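PDB 4F0L: amidohydrolase, which probably acts as a metal-dependent hydrolase of the amidohydrolase family, perhaps a deaminase, and here carries an iron ion. Local coordinates for residues B[62-67]-B[377-382]; B[324-329]-B[370-375]. All blocks are in the same frame, centred on the assembly; numbering follows the deposited sequence.

In the fold
Strand 56-66, the first of the amidohydrolase barrel, brings 62-67 into the centre of the chain, and contact 1 closes a loop of 309 residues when 377-382 arrives. Nested inside that loop is contact 2, where 324-329, on the barrel's last strand 323-326, meets 370-375 after 40 residues, part of which form helix 336-351. Helix 364-379 serves both contacts, 370-375 for contact 2 and its end, with Met380, for contact 1. The segments 62-67 and 324-329 also meet directly: His65 O and Asp329 N are probably hydrogen-bonded, as are Asn63 OD1 and Ser328 N. At the C-terminal ends of their strands, His65, His67 and Asp329 bind the iron.

Contact 1. Residues B[62-67]-B[377-382]; sequences ANLHSH and NIAMGR. With FE (Fe (III) ion), chain E.
Asn377, in the last turn of helix 364-379, turns the oxygen of its amide to the methyl of Ala62, OD1 standing 4.0 Å from CB. Two residues on, Ala379 meets Leu64 methyl to methyl, its CB 3.8 Å from CD2. Leu64 holds CG between its backbone N and carbonyl carbon (chi1 54°), which together with chi2 puts CD2 against the helix end. Ala379 is small enough to touch both Leu64 and Ile296 of strand 296-299. The arrangement belongs to the TIM barrel of the amidohydrolases: the helix end packs on the face of strand 56-66 that looks into the barrel, and its carbonyls also bond to Thr162 and His239 of other barrel strands. At the C-terminal end of strand 56-66 stand the histidines of the family's HxH motif. Their NE2 atoms, of His65 and His67, each bind the iron at 2.2 Å, and His241, Asp329 and two waters complete the site. Met380, long and flexible, reaches from the helix end along Ala62 and Leu64. Its CG lies 3.6 Å from Ala62 CB, and bends at chi2 (-64°) and chi3 (78°) fold the chain so that CE ends 3.7 Å from Leu64 CB. At Gly381 the chain leaves the helix in a Schellman motif, glycine taking the positive phi without a side chain to hinder it: Gly381 N is hydrogen-bonded to Ile378 O, and Arg382 N to Asn377 O at 2.9 Å.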
ATOM      1  N   ALA B  62      -9.840  15.033  -6.102  1.00 13.13           N
ATOM      2  CA  ALA B  62      -8.784  16.053  -6.037  1.00 13.20           C
ATOM      3  C   ALA B  62      -7.575  15.486  -5.354  1.00 12.93           C
ATOM      4  O   ALA B  62      -7.661  14.768  -4.328  1.00 12.95           O
ATOM      5  CB  ALA B  62      -9.259  17.330  -5.315  1.00 13.51           C
ATOM      6  N   ASN B  63      -6.409  15.832  -5.895  1.00 13.16           N
ATOM      7  CA  ASN B  63      -5.152  15.515  -5.245  1.00 12.46           C
ATOM      8  C   ASN B  63      -4.702  16.818  -4.636  1.00 12.48           C
ATOM      9  O   ASN B  63      -4.098  17.635  -5.286  1.00 12.52           O
ATOM     10  CB  ASN B  63      -4.148  14.972  -6.273  1.00 12.76           C
ATOM     11  CG  ASN B  63      -2.952  14.294  -5.617  1.00 12.34           C
ATOM     12  OD1 ASN B  63      -2.309  14.853  -4.724  1.00 12.73           O
ATOM     13  ND2 ASN B  63      -2.676  13.083  -6.039  1.00 11.99           N
ATOM     14  N   LEU B  64      -5.048  17.056  -3.380  1.00 12.62           N
ATOM     15  CA  LEU B  64      -5.057  18.442  -2.901  1.00 13.10           C
ATOM     16  C   LEU B  64      -3.697  19.016  -2.474  1.00 13.26           C
ATOM     17  O   LEU B  64      -3.649  20.145  -2.035  1.00 13.70           O
ATOM     18  CB  LEU B  64      -6.109  18.622  -1.791  1.00 13.56           C
ATOM     19  CG  LEU B  64      -6.110  17.731  -0.557  1.00 13.50           C
ATOM     20  CD1 LEU B  64      -4.701  17.550  -0.011  1.00 13.01           C
ATOM     21  CD2 LEU B  64      -7.032  18.369   0.470  1.00 14.14           C
ATOM     22  N   HIS B  65      -2.595  18.271  -2.647  1.00 12.72           N
ATOM     23  CA  HIS B  65      -1.259  18.741  -2.196  1.00 12.98           C
ATOM     24  C   HIS B  65      -0.200  17.936  -2.882  1.00 12.89           C
ATOM     25  O   HIS B  65      -0.100  16.715  -2.690  1.00 11.98           O
ATOM     26  CB  HIS B  65      -1.108  18.567  -0.696  1.00 13.22           C
ATOM     27  CG  HIS B  65       0.128  19.178  -0.113  1.00 13.39           C
ATOM     28  ND1 HIS B  65       0.254  20.517   0.081  1.00 13.90           N
ATOM     29  CD2 HIS B  65       1.290  18.602   0.374  1.00 13.50           C
ATOM     30  CE1 HIS B  65       1.468  20.771   0.616  1.00 14.25           C
ATOM     31  NE2 HIS B  65       2.086  19.605   0.825  1.00 13.72           N
ATOM     32  N   SER B  66       0.568  18.636  -3.702  1.00 13.66           N
ATOM     33  CA  SER B  66       1.608  18.084  -4.551  1.00 14.08           C
ATOM     34  C   SER B  66       2.780  19.057  -4.649  1.00 15.02           C
ATOM     35  O   SER B  66       2.597  20.259  -4.736  1.00 14.69           O
ATOM     36  CB  SER B  66       1.044  17.820  -5.945  1.00 13.92           C
ATOM     37  OG  SER B  66       2.051  17.655  -6.914  1.00 14.33           O
ATOM     38  N   HIS B  67       3.990  18.506  -4.596  1.00 16.04           N
ATOM     39  CA  HIS B  67       5.193  19.186  -5.051  1.00 17.20           C
ATOM     40  C   HIS B  67       5.719  18.443  -6.218  1.00 16.80           C
ATOM     41  O   HIS B  67       6.429  17.434  -6.060  1.00 16.22           O
ATOM     42  CB  HIS B  67       6.248  19.233  -3.951  1.00 18.88           C
ATOM     43  CG  HIS B  67       5.685  19.568  -2.610  1.00 20.34           C
ATOM     44  ND1 HIS B  67       5.048  20.719  -2.369  1.00 23.18           N
ATOM     45  CD2 HIS B  67       5.661  18.848  -1.431  1.00 21.07           C
ATOM     46  CE1 HIS B  67       4.644  20.730  -1.072  1.00 23.04           C
ATOM     47  NE2 HIS B  67       5.023  19.588  -0.514  1.00 21.59           N
ATOM     48  N   ASN B 377     -12.471  18.820  -2.909  1.00 13.78           N
ATOM     49  CA  ASN B 377     -12.999  19.885  -3.785  1.00 13.98           C
ATOM     50  C   ASN B 377     -13.148  21.229  -3.056  1.00 14.40           C
ATOM     51  O   ASN B 377     -12.900  22.258  -3.642  1.00 14.40           O
ATOM     52  CB  ASN B 377     -14.279  19.440  -4.472  1.00 13.72           C
ATOM     53  CG  ASN B 377     -13.986  18.599  -5.686  1.00 13.33           C
ATOM     54  OD1 ASN B 377     -12.909  18.731  -6.285  1.00 12.85           O
ATOM     55  ND2 ASN B 377     -14.923  17.697  -6.057  1.00 13.24           N
ATOM     56  N   ILE B 378     -13.515  21.202  -1.770  1.00 14.67           N
ATOM     57  CA  ILE B 378     -13.584  22.438  -0.983  1.00 15.36           C
ATOM     58  C   ILE B 378     -12.185  23.085  -0.863  1.00 15.68           C
ATOM     59  O   ILE B 378     -12.030  24.264  -1.137  1.00 15.98           O
ATOM     60  CB  ILE B 378     -14.234  22.207   0.411  1.00 15.86           C
ATOM     61  CG1 ILE B 378     -15.733  21.813   0.277  1.00 15.87           C
ATOM     62  CG2 ILE B 378     -14.014  23.426   1.322  1.00 16.40           C
ATOM     63  CD1 ILE B 378     -16.331  21.145   1.523  1.00 16.60           C
ATOM     64  N   ALA B 379     -11.169  22.295  -0.491  1.00 15.73           N
ATOM     65  CA  ALA B 379      -9.777  22.804  -0.413  1.00 16.01           C
ATOM     66  C   ALA B 379      -9.281  23.344  -1.743  1.00 15.97           C
ATOM     67  O   ALA B 379      -8.376  24.203  -1.780  1.00 16.43           O
ATOM     68  CB  ALA B 379      -8.812  21.706   0.070  1.00 15.74           C
ATOM     69  N   MET B 380      -9.810  22.804  -2.842  1.00 15.55           N
ATOM     70  CA  MET B 380      -9.356  23.220  -4.177  1.00 15.68           C
ATOM     71  C   MET B 380     -10.113  24.485  -4.659  1.00 16.47           C
ATOM     72  O   MET B 380      -9.832  24.982  -5.745  1.00 16.32           O
ATOM     73  CB  MET B 380      -9.548  22.109  -5.204  1.00 14.98           C
ATOM     74  CG  MET B 380      -8.697  20.863  -4.997  1.00 14.75           C
ATOM     75  SD  MET B 380      -6.938  21.091  -5.123  1.00 15.26           S
ATOM     76  CE  MET B 380      -6.556  21.828  -3.527  1.00 15.40           C
ATOM     77  N   GLY B 381     -11.059  24.986  -3.868  1.00 16.78           N
ATOM     78  CA  GLY B 381     -11.863  26.135  -4.268  1.00 17.54           C
ATOM     79  C   GLY B 381     -12.946  25.798  -5.275  1.00 17.66           C
ATOM     80  O   GLY B 381     -13.389  26.666  -6.023  1.00 17.89           O
ATOM     81  N   ARG B 382     -13.385  24.538  -5.297  1.00 17.59           N
ATOM     82  CA  ARG B 382     -14.332  24.058  -6.286  1.00 17.26           C
ATOM     83  C   ARG B 382     -15.482  23.300  -5.580  1.00 18.00           C
ATOM     84  O   ARG B 382     -15.720  22.124  -5.862  1.00 16.97           O
ATOM     85  CB  ARG B 382     -13.633  23.105  -7.245  1.00 17.02           C
ATOM     86  CG  ARG B 382     -12.526  23.712  -8.121  1.00 17.05           C
ATOM     87  CD  ARG B 382     -13.075  24.656  -9.189  1.00 17.14           C
ATOM     88  NE  ARG B 382     -14.056  23.958 -10.011  1.00 17.39           N
ATOM     89  CZ  ARG B 382     -14.623  24.440 -11.119  1.00 17.64           C
ATOM     90  NH1 ARG B 382     -14.296  25.637 -11.598  1.00 18.19           N
ATOM     91  NH2 ARG B 382     -15.518  23.701 -11.769  1.00 17.73           N
TER
HETATM   92 FE    FE E 501       4.106  19.048   1.394  1.00 32.76          FE
HETATM   93  O   HOH W   1       4.290  17.809   3.172  1.00 25.98           O
HETATM   94  O   HOH W   2       6.322  18.726   1.799  1.00 32.69           O

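Contact 2. Residues B[324-329]-B[370-375]; sequences FGIGSD and DGAVLG. With FE (Fe (III) ion), chain E.
Gly371 O is gripped twice: Gly375 N donates to it at 2.9 Å within the helix, and a water donates at 2.8 Å. That water also accepts from Phe324 N, so it bridges strand to helix. A second water makes the same kind of bridge, donating to Ala372 O and accepting from Ile326 N. With 5.6 Å between the axes and an angle of 96°, the helix segment runs almost square across the strand. Glycine permits this closeness: having no CB, Gly375 lets Phe324 O come within 3.1 Å of its CA as a CA-H...O contact, and Gly371 leaves its peptide open to the Phe324 ring, which chi1 (80°) swings back to the helix. Gly371 O and Ala372 CA lie over one face of that ring, while its CE2 meets Ala372 CB at 3.6 Å. In the TIM barrel, strand 323-326 is the eighth and last, and its Gly325 bonds to neighbouring strand 296-299 through the backbone. Ile326 gives Ala372 CB a looser apolar neighbour, CG1 at 4.3 Å, and itself packs against helix 336-351. Past the strand's end, Asp329 binds the iron through OD1 at 2.4 Å.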
ATOM      1  N   PHE B 324     -11.896  16.483   5.123  1.00 16.41           N
ATOM      2  CA  PHE B 324     -10.510  16.222   4.681  1.00 15.48           C
ATOM      3  C   PHE B 324     -10.429  15.911   3.193  1.00 14.77           C
ATOM      4  O   PHE B 324     -11.441  15.567   2.564  1.00 15.64           O
ATOM      5  CB  PHE B 324      -9.917  15.048   5.478  1.00 15.41           C
ATOM      6  CG  PHE B 324     -10.347  13.691   4.970  1.00 15.69           C
ATOM      7  CD1 PHE B 324     -11.559  13.160   5.320  1.00 15.78           C
ATOM      8  CD2 PHE B 324      -9.512  12.963   4.109  1.00 15.97           C
ATOM      9  CE1 PHE B 324     -11.969  11.921   4.833  1.00 15.80           C
ATOM     10  CE2 PHE B 324      -9.910  11.721   3.606  1.00 16.23           C
ATOM     11  CZ  PHE B 324     -11.165  11.210   3.969  1.00 15.92           C
ATOM     12  N   GLY B 325      -9.222  16.050   2.648  1.00 13.90           N
ATOM     13  CA  GLY B 325      -8.843  15.503   1.363  1.00 13.42           C
ATOM     14  C   GLY B 325      -7.470  14.829   1.420  1.00 12.93           C
ATOM     15  O   GLY B 325      -6.783  14.828   2.464  1.00 12.86           O
ATOM     16  N   ILE B 326      -7.062  14.261   0.297  1.00 12.56           N
ATOM     17  CA  ILE B 326      -5.787  13.580   0.198  1.00 12.07           C
ATOM     18  C   ILE B 326      -4.897  14.186  -0.861  1.00 12.15           C
ATOM     19  O   ILE B 326      -5.369  14.649  -1.918  1.00 12.20           O
ATOM     20  CB  ILE B 326      -5.930  12.068  -0.098  1.00 11.99           C
ATOM     21  CG1 ILE B 326      -6.832  11.827  -1.327  1.00 11.89           C
ATOM     22  CG2 ILE B 326      -6.447  11.344   1.152  1.00 11.82           C
ATOM     23  CD1 ILE B 326      -6.836  10.383  -1.827  1.00 11.48           C
ATOM     24  N   GLY B 327      -3.601  14.187  -0.549  1.00 11.95           N
ATOM     25  CA  GLY B 327      -2.583  14.633  -1.462  1.00 12.23           C
ATOM     26  C   GLY B 327      -1.375  13.718  -1.507  1.00 12.36           C
ATOM     27  O   GLY B 327      -0.906  13.235  -0.478  1.00 12.86           O
ATOM     28  N   SER B 328      -0.844  13.523  -2.709  1.00 12.68           N
ATOM     29  CA  SER B 328       0.331  12.662  -2.901  1.00 12.97           C
ATOM     30  C   SER B 328       1.631  13.304  -2.381  1.00 13.30           C
ATOM     31  O   SER B 328       2.598  12.607  -2.102  1.00 13.04           O
ATOM     32  CB  SER B 328       0.470  12.334  -4.371  1.00 13.00           C
ATOM     33  OG  SER B 328      -0.618  11.552  -4.820  1.00 13.43           O
ATOM     34  N   ASP B 329       1.646  14.628  -2.305  1.00 13.65           N
ATOM     35  CA  ASP B 329       2.650  15.390  -1.518  1.00 14.48           C
ATOM     36  C   ASP B 329       4.060  15.194  -2.084  1.00 14.16           C
ATOM     37  O   ASP B 329       4.431  15.918  -3.026  1.00 14.46           O
ATOM     38  CB  ASP B 329       2.536  15.057  -0.022  1.00 14.90           C
ATOM     39  CG  ASP B 329       3.473  15.912   0.874  1.00 16.58           C
ATOM     40  OD1 ASP B 329       4.148  16.839   0.370  1.00 18.25           O
ATOM     41  OD2 ASP B 329       3.507  15.689   2.097  1.00 17.80           O
ATOM     42  N   ASP B 370     -16.032   9.103  -0.200  1.00 14.29           N
ATOM     43  CA  ASP B 370     -16.931  10.244  -0.235  1.00 14.87           C
ATOM     44  C   ASP B 370     -16.273  11.431   0.450  1.00 14.85           C
ATOM     45  O   ASP B 370     -16.347  12.559  -0.019  1.00 15.27           O
ATOM     46  CB  ASP B 370     -18.249   9.965   0.506  1.00 16.09           C
ATOM     47  CG  ASP B 370     -19.249   9.182  -0.303  1.00 16.48           C
ATOM     48  OD1 ASP B 370     -19.153   9.074  -1.559  1.00 16.81           O
ATOM     49  OD2 ASP B 370     -20.200   8.719   0.335  1.00 17.46           O
ATOM     50  N   GLY B 371     -15.710  11.185   1.617  1.00 14.91           N
ATOM     51  CA  GLY B 371     -15.116  12.267   2.421  1.00 15.13           C
ATOM     52  C   GLY B 371     -13.995  12.975   1.678  1.00 14.49           C
ATOM     53  O   GLY B 371     -13.930  14.211   1.647  1.00 15.01           O
ATOM     54  N   ALA B 372     -13.126  12.189   1.040  1.00 13.47           N
ATOM     55  CA  ALA B 372     -11.949  12.751   0.406  1.00 12.95           C
ATOM     56  C   ALA B 372     -12.298  13.532  -0.844  1.00 12.83           C
ATOM     57  O   ALA B 372     -11.648  14.567  -1.138  1.00 12.36           O
ATOM     58  CB  ALA B 372     -10.914  11.664   0.112  1.00 12.01           C
ATOM     59  N   VAL B 373     -13.304  13.069  -1.594  1.00 12.95           N
ATOM     60  CA  VAL B 373     -13.822  13.865  -2.728  1.00 13.01           C
ATOM     61  C   VAL B 373     -14.402  15.207  -2.258  1.00 14.08           C
ATOM     62  O   VAL B 373     -14.126  16.243  -2.874  1.00 14.09           O
ATOM     63  CB  VAL B 373     -14.914  13.108  -3.521  1.00 13.24           C
ATOM     64  CG1 VAL B 373     -15.620  14.049  -4.505  1.00 12.85           C
ATOM     65  CG2 VAL B 373     -14.286  11.886  -4.258  1.00 12.23           C
ATOM     66  N   LEU B 374     -15.257  15.158  -1.225  1.00 14.87           N
ATOM     67  CA  LEU B 374     -15.947  16.330  -0.686  1.00 15.82           C
ATOM     68  C   LEU B 374     -14.973  17.376  -0.142  1.00 15.86           C
ATOM     69  O   LEU B 374     -15.009  18.551  -0.557  1.00 16.46           O
ATOM     70  CB  LEU B 374     -16.947  15.916   0.415  1.00 17.22           C
ATOM     71  CG  LEU B 374     -17.753  17.001   1.129  1.00 18.61           C
ATOM     72  CD1 LEU B 374     -18.745  17.675   0.199  1.00 18.92           C
ATOM     73  CD2 LEU B 374     -18.464  16.419   2.353  1.00 19.95           C
ATOM     74  N   GLY B 375     -14.105  16.974   0.767  1.00 15.46           N
ATOM     75  CA  GLY B 375     -13.158  17.919   1.389  1.00 15.92           C
ATOM     76  C   GLY B 375     -12.109  18.370   0.399  1.00 15.41           C
ATOM     77  O   GLY B 375     -11.705  19.520   0.374  1.00 16.11           O
TER
HETATM   78 FE    FE E 501       4.106  19.048   1.394  1.00 32.76          FE
HETATM   79  O   HOH W   3     -14.351  15.241   4.204  1.00 18.56           O
HETATM   80  O   HOH W   4      -8.955  15.018  -1.879  1.00 11.99           O
HETATM   81  O   HOH W   1       4.290  17.809   3.172  1.00 25.98           O
HETATM   82  O   HOH W   2       6.322  18.726   1.799  1.00 32.69           O